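Local atomic coordinates of Xaa-Pro Dipeptidase (Alteromonas macleodii, PDB entry 2QS8), a protein that probably acts as a metal-dependent dipeptidase or carboxypeptidase of the amidohydrolase superfamily, hydrolysing peptide bonds to release C-terminal amino acids. Residues Y100-K104 / S105-T109; R124-N128 / S129-A133; N155-A158 / V159-D163. One frame throughout, in Å; residues are numbered along the deposited sequence.

Contact 1 (Y100-K104 / S105-T109); sequences YVTFK and SGFTT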
ATOM      1  N   TYR A 100      10.414   8.076  39.576  1.00 28.45           N
ATOM      2  CA  TYR A 100      11.013   8.624  40.772  1.00 29.51           C
ATOM      3  C   TYR A 100      11.769   7.584  41.613  1.00 29.05           C
ATOM      4  O   TYR A 100      12.890   7.852  42.061  1.00 28.27           O
ATOM      5  CB  TYR A 100       9.963   9.316  41.633  1.00 32.10           C
ATOM      6  CG  TYR A 100      10.585  10.013  42.802  1.00 38.89           C
ATOM      7  CD1 TYR A 100      11.464  11.081  42.609  1.00 41.90           C
ATOM      8  CD2 TYR A 100      10.369   9.560  44.103  1.00 42.16           C
ATOM      9  CE1 TYR A 100      12.119  11.677  43.686  1.00 46.06           C
ATOM     10  CE2 TYR A 100      11.020  10.147  45.187  1.00 45.49           C
ATOM     11  CZ  TYR A 100      11.892  11.202  44.971  1.00 46.30           C
ATOM     12  OH  TYR A 100      12.535  11.783  46.038  1.00 51.04           O
ATOM     13  N   VAL A 101      11.178   6.412  41.833  1.00 25.12           N
ATOM     14  CA  VAL A 101      11.861   5.400  42.627  1.00 27.31           C
ATOM     15  C   VAL A 101      13.112   4.878  41.919  1.00 25.50           C
ATOM     16  O   VAL A 101      14.077   4.472  42.567  1.00 25.91           O
ATOM     17  CB  VAL A 101      10.937   4.188  42.967  1.00 29.22           C
ATOM     18  CG1 VAL A 101       9.692   4.666  43.701  1.00 28.91           C
ATOM     19  CG2 VAL A 101      10.567   3.432  41.700  1.00 30.45           C
ATOM     20  N   THR A 102      13.090   4.891  40.590  1.00 23.92           N
ATOM     21  CA  THR A 102      14.220   4.418  39.808  1.00 22.94           C
ATOM     22  C   THR A 102      15.347   5.437  39.906  1.00 22.93           C
ATOM     23  O   THR A 102      16.522   5.087  40.015  1.00 20.96           O
ATOM     24  CB  THR A 102      13.827   4.227  38.328  1.00 21.03           C
ATOM     25  OG1 THR A 102      12.811   3.217  38.221  1.00 23.58           O
ATOM     26  CG2 THR A 102      15.037   3.801  37.510  1.00 18.27           C
ATOM     27  N   PHE A 103      14.955   6.700  39.872  1.00 22.45           N
ATOM     28  CA  PHE A 103      15.867   7.826  39.951  1.00 25.25           C
ATOM     29  C   PHE A 103      16.493   7.847  41.338  1.00 27.03           C
ATOM     30  O   PHE A 103      17.705   7.978  41.476  1.00 26.48           O
ATOM     31  CB  PHE A 103      15.080   9.117  39.670  1.00 24.86           C
ATOM     32  CG  PHE A 103      15.877  10.382  39.829  1.00 25.16           C
ATOM     33  CD1 PHE A 103      17.029  10.601  39.085  1.00 25.68           C
ATOM     34  CD2 PHE A 103      15.448  11.372  40.702  1.00 24.99           C
ATOM     35  CE1 PHE A 103      17.743  11.798  39.207  1.00 25.99           C
ATOM     36  CE2 PHE A 103      16.152  12.568  40.829  1.00 25.77           C
ATOM     37  CZ  PHE A 103      17.304  12.781  40.081  1.00 24.02           C
ATOM     38  N   LYS A 104      15.659   7.685  42.358  1.00 29.22           N
ATOM     39  CA  LYS A 104      16.120   7.685  43.736  1.00 29.68           C
ATOM     40  C   LYS A 104      17.044   6.509  44.045  1.00 29.03           C
ATOM     41  O   LYS A 104      17.835   6.572  44.975  1.00 30.43           O
ATOM     42  CB  LYS A 104      14.917   7.673  44.674  1.00 33.84           C
ATOM     43  CG  LYS A 104      15.246   7.503  46.152  1.00 40.64           C
ATOM     44  CD  LYS A 104      13.966   7.356  46.980  1.00 46.31           C
ATOM     45  CE  LYS A 104      14.255   7.069  48.453  1.00 48.80           C
ATOM     46  NZ  LYS A 104      12.993   6.850  49.239  1.00 50.61           N
ATOM     47  N   SER A 105      16.957   5.437  43.268  1.00 27.71           N
ATOM     48  CA  SER A 105      17.818   4.284  43.509  1.00 27.31           C
ATOM     49  C   SER A 105      19.204   4.464  42.864  1.00 27.35           C
ATOM     50  O   SER A 105      20.064   3.585  42.954  1.00 25.38           O
ATOM     51  CB  SER A 105      17.159   3.003  42.990  1.00 27.14           C
ATOM     52  OG  SER A 105      17.247   2.897  41.579  1.00 30.06           O
ATOM     53  N   GLY A 106      19.413   5.604  42.213  1.00 26.99           N
ATOM     54  CA  GLY A 106      20.699   5.855  41.589  1.00 28.42           C
ATOM     55  C   GLY A 106      20.744   5.965  40.069  1.00 28.12           C
ATOM     56  O   GLY A 106      21.785   6.314  39.515  1.00 28.76           O
ATOM     57  N   PHE A 107      19.645   5.666  39.387  1.00 26.41           N
ATOM     58  CA  PHE A 107      19.646   5.768  37.929  1.00 25.45           C
ATOM     59  C   PHE A 107      19.153   7.135  37.472  1.00 25.06           C
ATOM     60  O   PHE A 107      17.958   7.429  37.488  1.00 25.30           O
ATOM     61  CB  PHE A 107      18.823   4.636  37.313  1.00 24.18           C
ATOM     62  CG  PHE A 107      19.459   3.287  37.483  1.00 23.26           C
ATOM     63  CD1 PHE A 107      19.436   2.642  38.716  1.00 23.02           C
ATOM     64  CD2 PHE A 107      20.142   2.689  36.431  1.00 22.19           C
ATOM     65  CE1 PHE A 107      20.088   1.426  38.894  1.00 21.47           C
ATOM     66  CE2 PHE A 107      20.793   1.479  36.605  1.00 21.27           C
ATOM     67  CZ  PHE A 107      20.766   0.845  37.840  1.00 21.99           C
ATOM     68  N   THR A 108      20.113   7.963  37.069  1.00 22.62           N
ATOM     69  CA  THR A 108      19.856   9.327  36.628  1.00 20.43           C
ATOM     70  C   THR A 108      19.471   9.433  35.153  1.00 20.40           C
ATOM     71  O   THR A 108      18.943  10.448  34.709  1.00 20.65           O
ATOM     72  CB  THR A 108      21.095  10.205  36.914  1.00 21.24           C
ATOM     73  OG1 THR A 108      22.273   9.565  36.400  1.00 19.71           O
ATOM     74  CG2 THR A 108      21.237  10.434  38.420  1.00 20.11           C
ATOM     75  N   THR A 109      19.744   8.390  34.388  1.00 19.33           N
ATOM     76  CA  THR A 109      19.387   8.391  32.984  1.00 21.43           C
ATOM     77  C   THR A 109      18.849   7.012  32.627  1.00 21.31           C
ATOM     78  O   THR A 109      19.408   6.003  33.053  1.00 23.70           O
ATOM     79  CB  THR A 109      20.603   8.704  32.058  1.00 22.26           C
ATOM     80  OG1 THR A 109      21.110  10.010  32.336  1.00 23.06           O
ATOM     81  CG2 THR A 109      20.179   8.664  30.588  1.00 21.24           C
TER
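A Schellman motif ends helix 88-104, joining Thr-102 and Phe-103 to Gly-106 and Phe-107 as the chain passes toward strand 107-112. Its two defining bonds run from Phe-107 N to Thr-102 O (3.2 Å) and from Gly-106 N to Phe-103 O (3.0 Å). Gly-106 takes a phi of 115°, a positive value that favours glycine. Thr-102 O is gripped a second time by Ser-105 OG at 2.8 Å; the Ser-105 hydroxyl is swung back over the last turn, with OG set between the N and carbonyl carbon of Ser-105 (chi1 77°). The Ser-105 amide adds weak bonds to Val-101 O and Thr-102 O.

Beyond the turn, Phe-107 O faces back to the helix and receives a nearly straight CA-H...O contact from Phe-103 CA at 3.3 Å. The same oxygen lies at the edge of the Phe-103 ring, near its plane, while Thr-108 CG2 approaches CE1 of that ring obliquely at 3.8 Å. On the Thr-102 side, CG2 meets Phe-107 CB at 3.9 Å. Tyr-410 packs edge-to-face with Phe-103, and the Phe-107 ring meets Phe-325. Strands 60-67 and 107-112 are parallel neighbours with helix 88-104 between them in the chain, so this turn completes a beta-alpha-beta crossover of the TIM-barrel type.

Contact 2 (R124-N128 / S129-A133); sequences RDAIN and SGKLA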
ATOM      1  N   ARG A 124       9.064  12.529  30.100  1.00 23.52           N
ATOM      2  CA  ARG A 124      10.362  13.117  29.775  1.00 22.99           C
ATOM      3  C   ARG A 124      10.224  14.627  29.665  1.00 22.85           C
ATOM      4  O   ARG A 124      10.986  15.367  30.275  1.00 22.90           O
ATOM      5  CB  ARG A 124      10.883  12.566  28.440  1.00 23.25           C
ATOM      6  CG  ARG A 124      12.137  13.255  27.930  1.00 21.84           C
ATOM      7  CD  ARG A 124      12.326  13.014  26.438  1.00 22.36           C
ATOM      8  NE  ARG A 124      11.363  13.767  25.637  1.00 21.68           N
ATOM      9  CZ  ARG A 124      11.044  13.482  24.379  1.00 21.04           C
ATOM     10  NH1 ARG A 124      11.607  12.450  23.760  1.00 19.30           N
ATOM     11  NH2 ARG A 124      10.159  14.233  23.742  1.00 17.97           N
ATOM     12  N   ASP A 125       9.242  15.080  28.893  1.00 21.84           N
ATOM     13  CA  ASP A 125       9.035  16.512  28.714  1.00 22.73           C
ATOM     14  C   ASP A 125       8.687  17.235  30.008  1.00 22.48           C
ATOM     15  O   ASP A 125       9.138  18.360  30.220  1.00 22.55           O
ATOM     16  CB  ASP A 125       7.956  16.781  27.657  1.00 22.22           C
ATOM     17  CG  ASP A 125       8.411  16.401  26.249  1.00 23.31           C
ATOM     18  OD1 ASP A 125       9.619  16.167  26.041  1.00 22.20           O
ATOM     19  OD2 ASP A 125       7.558  16.342  25.344  1.00 27.54           O
ATOM     20  N   ALA A 126       7.895  16.590  30.867  1.00 22.50           N
ATOM     21  CA  ALA A 126       7.503  17.184  32.142  1.00 21.80           C
ATOM     22  C   ALA A 126       8.727  17.309  33.048  1.00 22.81           C
ATOM     23  O   ALA A 126       8.918  18.320  33.718  1.00 22.84           O
ATOM     24  CB  ALA A 126       6.429  16.330  32.830  1.00 19.09           C
ATOM     25  N   ILE A 127       9.552  16.271  33.058  1.00 22.93           N
ATOM     26  CA  ILE A 127      10.753  16.278  33.871  1.00 24.00           C
ATOM     27  C   ILE A 127      11.758  17.310  33.357  1.00 25.73           C
ATOM     28  O   ILE A 127      12.268  18.129  34.120  1.00 27.97           O
ATOM     29  CB  ILE A 127      11.434  14.893  33.891  1.00 21.75           C
ATOM     30  CG1 ILE A 127      10.573  13.906  34.677  1.00 20.48           C
ATOM     31  CG2 ILE A 127      12.822  15.008  34.513  1.00 21.19           C
ATOM     32  CD1 ILE A 127      11.040  12.480  34.599  1.00 23.68           C
ATOM     33  N   ASN A 128      12.029  17.275  32.056  1.00 25.02           N
ATOM     34  CA  ASN A 128      12.983  18.199  31.469  1.00 27.58           C
ATOM     35  C   ASN A 128      12.590  19.663  31.631  1.00 28.68           C
ATOM     36  O   ASN A 128      13.457  20.530  31.594  1.00 31.36           O
ATOM     37  CB  ASN A 128      13.205  17.878  29.991  1.00 25.62           C
ATOM     38  CG  ASN A 128      13.911  16.551  29.783  1.00 26.51           C
ATOM     39  OD1 ASN A 128      14.061  16.081  28.650  1.00 28.47           O
ATOM     40  ND2 ASN A 128      14.354  15.940  30.870  1.00 23.91           N
ATOM     41  N   SER A 129      11.301  19.944  31.808  1.00 28.00           N
ATOM     42  CA  SER A 129      10.862  21.327  31.983  1.00 28.35           C
ATOM     43  C   SER A 129      10.673  21.674  33.468  1.00 29.25           C
ATOM     44  O   SER A 129      10.094  22.709  33.807  1.00 27.76           O
ATOM     45  CB  SER A 129       9.557  21.573  31.223  1.00 28.17           C
ATOM     46  OG  SER A 129       8.531  20.738  31.712  1.00 32.38           O
ATOM     47  N   GLY A 130      11.155  20.786  34.338  1.00 28.33           N
ATOM     48  CA  GLY A 130      11.070  21.003  35.775  1.00 29.96           C
ATOM     49  C   GLY A 130       9.723  20.865  36.469  1.00 31.40           C
ATOM     50  O   GLY A 130       9.544  21.380  37.572  1.00 31.80           O
ATOM     51  N   LYS A 131       8.775  20.172  35.847  1.00 31.78           N
ATOM     52  CA  LYS A 131       7.453  19.997  36.446  1.00 31.84           C
ATOM     53  C   LYS A 131       7.502  19.009  37.613  1.00 30.48           C
ATOM     54  O   LYS A 131       6.698  19.091  38.544  1.00 30.01           O
ATOM     55  CB  LYS A 131       6.451  19.514  35.395  1.00 33.89           C
ATOM     56  CG  LYS A 131       6.397  20.383  34.140  1.00 37.63           C
ATOM     57  CD  LYS A 131       6.007  21.825  34.458  1.00 40.65           C
ATOM     58  CE  LYS A 131       6.114  22.707  33.217  1.00 43.06           C
ATOM     59  NZ  LYS A 131       5.261  22.202  32.095  1.00 46.22           N
ATOM     60  N   LEU A 132       8.437  18.068  37.546  1.00 28.59           N
ATOM     61  CA  LEU A 132       8.612  17.083  38.608  1.00 28.19           C
ATOM     62  C   LEU A 132       9.998  16.453  38.497  1.00 27.75           C
ATOM     63  O   LEU A 132      10.680  16.597  37.484  1.00 26.64           O
ATOM     64  CB  LEU A 132       7.537  15.983  38.542  1.00 27.39           C
ATOM     65  CG  LEU A 132       7.631  14.961  37.409  1.00 25.99           C
ATOM     66  CD1 LEU A 132       6.714  13.801  37.685  1.00 25.10           C
ATOM     67  CD2 LEU A 132       7.270  15.620  36.094  1.00 26.90           C
ATOM     68  N   ALA A 133      10.405  15.754  39.547  1.00 26.58           N
ATOM     69  CA  ALA A 133      11.708  15.116  39.572  1.00 26.18           C
ATOM     70  C   ALA A 133      11.693  13.730  38.925  1.00 27.02           C
ATOM     71  O   ALA A 133      10.692  13.009  38.971  1.00 28.46           O
ATOM     72  CB  ALA A 133      12.195  15.023  40.996  1.00 24.78           C
TER
HETATM   73  O   HOH W   1      12.679  18.258  36.873  1.00 28.86           O
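Over the face of the Ile-127 peptide carbonyl sits Gly-130 N, 2.9 Å from Ile-127 O and 59° out of the carbonyl plane, so its bond misses the lone pairs. Among the side chains, the Arg-124 guanidinium has Asp-125 OD1 at its edge and in its plane. NE and NH2 both grip that one oxygen, NE at 3.0 Å, arriving from the same face of the carboxylate. NH1 of Arg-124 turns to Asp-191 in a second salt bridge and also bonds to Gly-189 O.

Lys-131 N meets Ala-126 O at 2.8 Å, nearly in line with the C=O bond. Together with the Gly-130 bond and the positive phi of that glycine (73°), this makes a Schellman motif at the end of helix 119-128. Ser-129 OG is held near the same turn, 2.9 Å from Asp-125 O and also close to Ala-126 O, two carbonyls that compete for its single proton. Leu-132 then folds back against the helix: CD2 presses on Ala-126 CB at 3.4 Å, a tight apolar contact, and lies 4.0 Å from Ile-127 CG1. A chi1 of 72° turns CG of Leu-132 toward the helix. A water donates to both Ile-127 O and Leu-132 O.

Thus the carbonyls at this helix end are served by amides, a hydroxyl and a water, while Leu-132 packs its CD2 branch beside them as the chain departs.

Contact 3 (N155-A158 / V159-D163); sequences NGKA and VDDYD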
ATOM      1  N   ASN A 155      -3.344  -7.867  20.292  1.00 24.44           N
ATOM      2  CA  ASN A 155      -3.292  -9.316  20.489  1.00 23.95           C
ATOM      3  C   ASN A 155      -4.158  -9.653  21.702  1.00 24.29           C
ATOM      4  O   ASN A 155      -4.464  -8.785  22.511  1.00 22.98           O
ATOM      5  CB  ASN A 155      -1.863  -9.793  20.766  1.00 23.46           C
ATOM      6  CG  ASN A 155      -1.046  -9.996  19.496  1.00 24.42           C
ATOM      7  OD1 ASN A 155      -1.575 -10.351  18.447  1.00 27.39           O
ATOM      8  ND2 ASN A 155       0.259  -9.795  19.601  1.00 22.69           N
ATOM      9  N   GLY A 156      -4.539 -10.920  21.820  1.00 24.41           N
ATOM     10  CA  GLY A 156      -5.347 -11.357  22.946  1.00 26.09           C
ATOM     11  C   GLY A 156      -6.747 -10.775  22.994  1.00 25.81           C
ATOM     12  O   GLY A 156      -7.359 -10.703  24.060  1.00 23.47           O
ATOM     13  N   LYS A 157      -7.267 -10.355  21.850  1.00 24.26           N
ATOM     14  CA  LYS A 157      -8.604  -9.788  21.831  1.00 24.49           C
ATOM     15  C   LYS A 157      -9.482 -10.487  20.821  1.00 24.02           C
ATOM     16  O   LYS A 157      -9.062 -10.758  19.704  1.00 23.87           O
ATOM     17  CB  LYS A 157      -8.551  -8.290  21.534  1.00 24.42           C
ATOM     18  CG  LYS A 157      -7.887  -7.476  22.618  1.00 24.93           C
ATOM     19  CD  LYS A 157      -7.997  -5.997  22.310  1.00 28.40           C
ATOM     20  CE  LYS A 157      -7.319  -5.147  23.376  1.00 28.76           C
ATOM     21  NZ  LYS A 157      -7.886  -5.443  24.715  1.00 34.59           N
ATOM     22  N   ALA A 158     -10.699 -10.809  21.247  1.00 23.67           N
ATOM     23  CA  ALA A 158     -11.664 -11.468  20.386  1.00 24.79           C
ATOM     24  C   ALA A 158     -11.897 -10.597  19.159  1.00 24.25           C
ATOM     25  O   ALA A 158     -11.770  -9.376  19.211  1.00 21.06           O
ATOM     26  CB  ALA A 158     -12.986 -11.688  21.137  1.00 23.05           C
ATOM     27  N   VAL A 159     -12.241 -11.265  18.068  1.00 27.56           N
ATOM     28  CA  VAL A 159     -12.510 -10.648  16.774  1.00 30.47           C
ATOM     29  C   VAL A 159     -13.273  -9.324  16.782  1.00 31.75           C
ATOM     30  O   VAL A 159     -12.805  -8.330  16.221  1.00 31.65           O
ATOM     31  CB  VAL A 159     -13.271 -11.651  15.869  1.00 32.83           C
ATOM     32  CG1 VAL A 159     -13.715 -10.980  14.575  1.00 34.44           C
ATOM     33  CG2 VAL A 159     -12.372 -12.836  15.571  1.00 33.45           C
ATOM     34  N   ASP A 160     -14.445  -9.306  17.402  1.00 31.85           N
ATOM     35  CA  ASP A 160     -15.247  -8.093  17.423  1.00 33.90           C
ATOM     36  C   ASP A 160     -14.821  -7.119  18.514  1.00 33.79           C
ATOM     37  O   ASP A 160     -15.448  -6.072  18.709  1.00 32.73           O
ATOM     38  CB  ASP A 160     -16.729  -8.453  17.588  1.00 36.68           C
ATOM     39  CG  ASP A 160     -17.192  -9.502  16.581  1.00 41.28           C
ATOM     40  OD1 ASP A 160     -16.977  -9.323  15.361  1.00 43.19           O
ATOM     41  OD2 ASP A 160     -17.777 -10.514  17.013  1.00 42.91           O
ATOM     42  N   ASP A 161     -13.729  -7.440  19.199  1.00 32.57           N
ATOM     43  CA  ASP A 161     -13.259  -6.599  20.288  1.00 31.75           C
ATOM     44  C   ASP A 161     -12.045  -5.709  19.968  1.00 28.97           C
ATOM     45  O   ASP A 161     -11.416  -5.155  20.871  1.00 28.84           O
ATOM     46  CB  ASP A 161     -12.995  -7.483  21.514  1.00 36.13           C
ATOM     47  CG  ASP A 161     -12.773  -6.680  22.778  1.00 41.09           C
ATOM     48  OD1 ASP A 161     -13.519  -5.703  23.007  1.00 44.16           O
ATOM     49  OD2 ASP A 161     -11.857  -7.031  23.556  1.00 45.50           O
ATOM     50  N   TYR A 162     -11.721  -5.558  18.690  1.00 25.94           N
ATOM     51  CA  TYR A 162     -10.609  -4.699  18.309  1.00 23.43           C
ATOM     52  C   TYR A 162     -10.684  -4.315  16.837  1.00 23.39           C
ATOM     53  O   TYR A 162     -11.317  -5.005  16.043  1.00 20.88           O
ATOM     54  CB  TYR A 162      -9.264  -5.385  18.604  1.00 22.25           C
ATOM     55  CG  TYR A 162      -8.845  -6.501  17.646  1.00 21.60           C
ATOM     56  CD1 TYR A 162      -8.052  -6.227  16.530  1.00 22.19           C
ATOM     57  CD2 TYR A 162      -9.213  -7.834  17.883  1.00 21.73           C
ATOM     58  CE1 TYR A 162      -7.625  -7.254  15.678  1.00 21.90           C
ATOM     59  CE2 TYR A 162      -8.798  -8.859  17.040  1.00 18.02           C
ATOM     60  CZ  TYR A 162      -7.999  -8.563  15.939  1.00 22.53           C
ATOM     61  OH  TYR A 162      -7.553  -9.571  15.116  1.00 23.01           O
ATOM     62  N   ASP A 163     -10.057  -3.194  16.488  1.00 22.73           N
ATOM     63  CA  ASP A 163      -9.993  -2.749  15.101  1.00 23.51           C
ATOM     64  C   ASP A 163      -8.578  -3.043  14.598  1.00 23.24           C
ATOM     65  O   ASP A 163      -7.609  -2.864  15.341  1.00 24.26           O
ATOM     66  CB  ASP A 163     -10.258  -1.245  14.983  1.00 25.49           C
ATOM     67  CG  ASP A 163     -11.724  -0.895  15.105  1.00 28.71           C
ATOM     68  OD1 ASP A 163     -12.544  -1.570  14.457  1.00 30.29           O
ATOM     69  OD2 ASP A 163     -12.056   0.057  15.839  1.00 31.45           O
TER
HETATM   70  O   HOH W   2     -11.647  -9.727  23.597  1.00 25.76           O
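Ala-158 and Asp-161 close a beta turn within the long loop joining strands 145-146 and 171-172. The backbone angles of the two central residues, Val-159 and Asp-160, fit type I.

Hydrogen bonding comes first: Asp-161 N reaches Ala-158 O at 2.8 Å, arriving from above the carbonyl plane, 48° out of it. A water spans the same turn, accepting from Ala-158 N at 2.8 Å and donating to Asp-161 OD2 at 2.7 Å, so the carboxylate is tied to the backbone at the mouth of the turn.

Electrostatics are looser. Lys-157 NZ stands 4.4 Å from Asp-161 OD2, too far for a salt bridge, although the opposite charges would favour the proximity. Asp-160 instead pairs with Arg-88 of the second subunit.

Packing rests on Tyr-162, whose chi1 of 75° carries the ring to the Lys-157 side of the turn. Lys-157 crosses over its base: CB meets Tyr-162 CD2 at 3.7 Å, and CD lies 4.0 Å from Tyr-162 CB. The phenol OH is bonded to Gln-184 of the second subunit, and Lys-187 of that subunit packs against the tyrosine too, so the turn belongs to a subunit interface. Two carbonyl oxygens also border the ring. Lys-157 O comes in obliquely, whereas Ala-158 O lies at the ring edge, near its plane, 3.3 Å from Tyr-162 CD2.

Overall arrangement
From the N terminus the three contacts follow in series; none nests in or crosses another. Contact 1, which is buried, closes the turn from helix 88-104 into strand 107-112 and packs against strands 60-67, 400-405 and 408-411, joining barrel strands to C-terminal ones. Contact 2 then closes the exit of helix 119-128, turning the chain to strand 136-139, which pairs with 107-112. Their centres are 14 Å apart, and they touch where Tyr-100 CD1 approaches Ala-133 O (4.2 Å). Contact 3 closes a turn between strands 145-146 and 171-172. Its centre is about 37 Å from that of contact 1; it alone of the three meets another subunit.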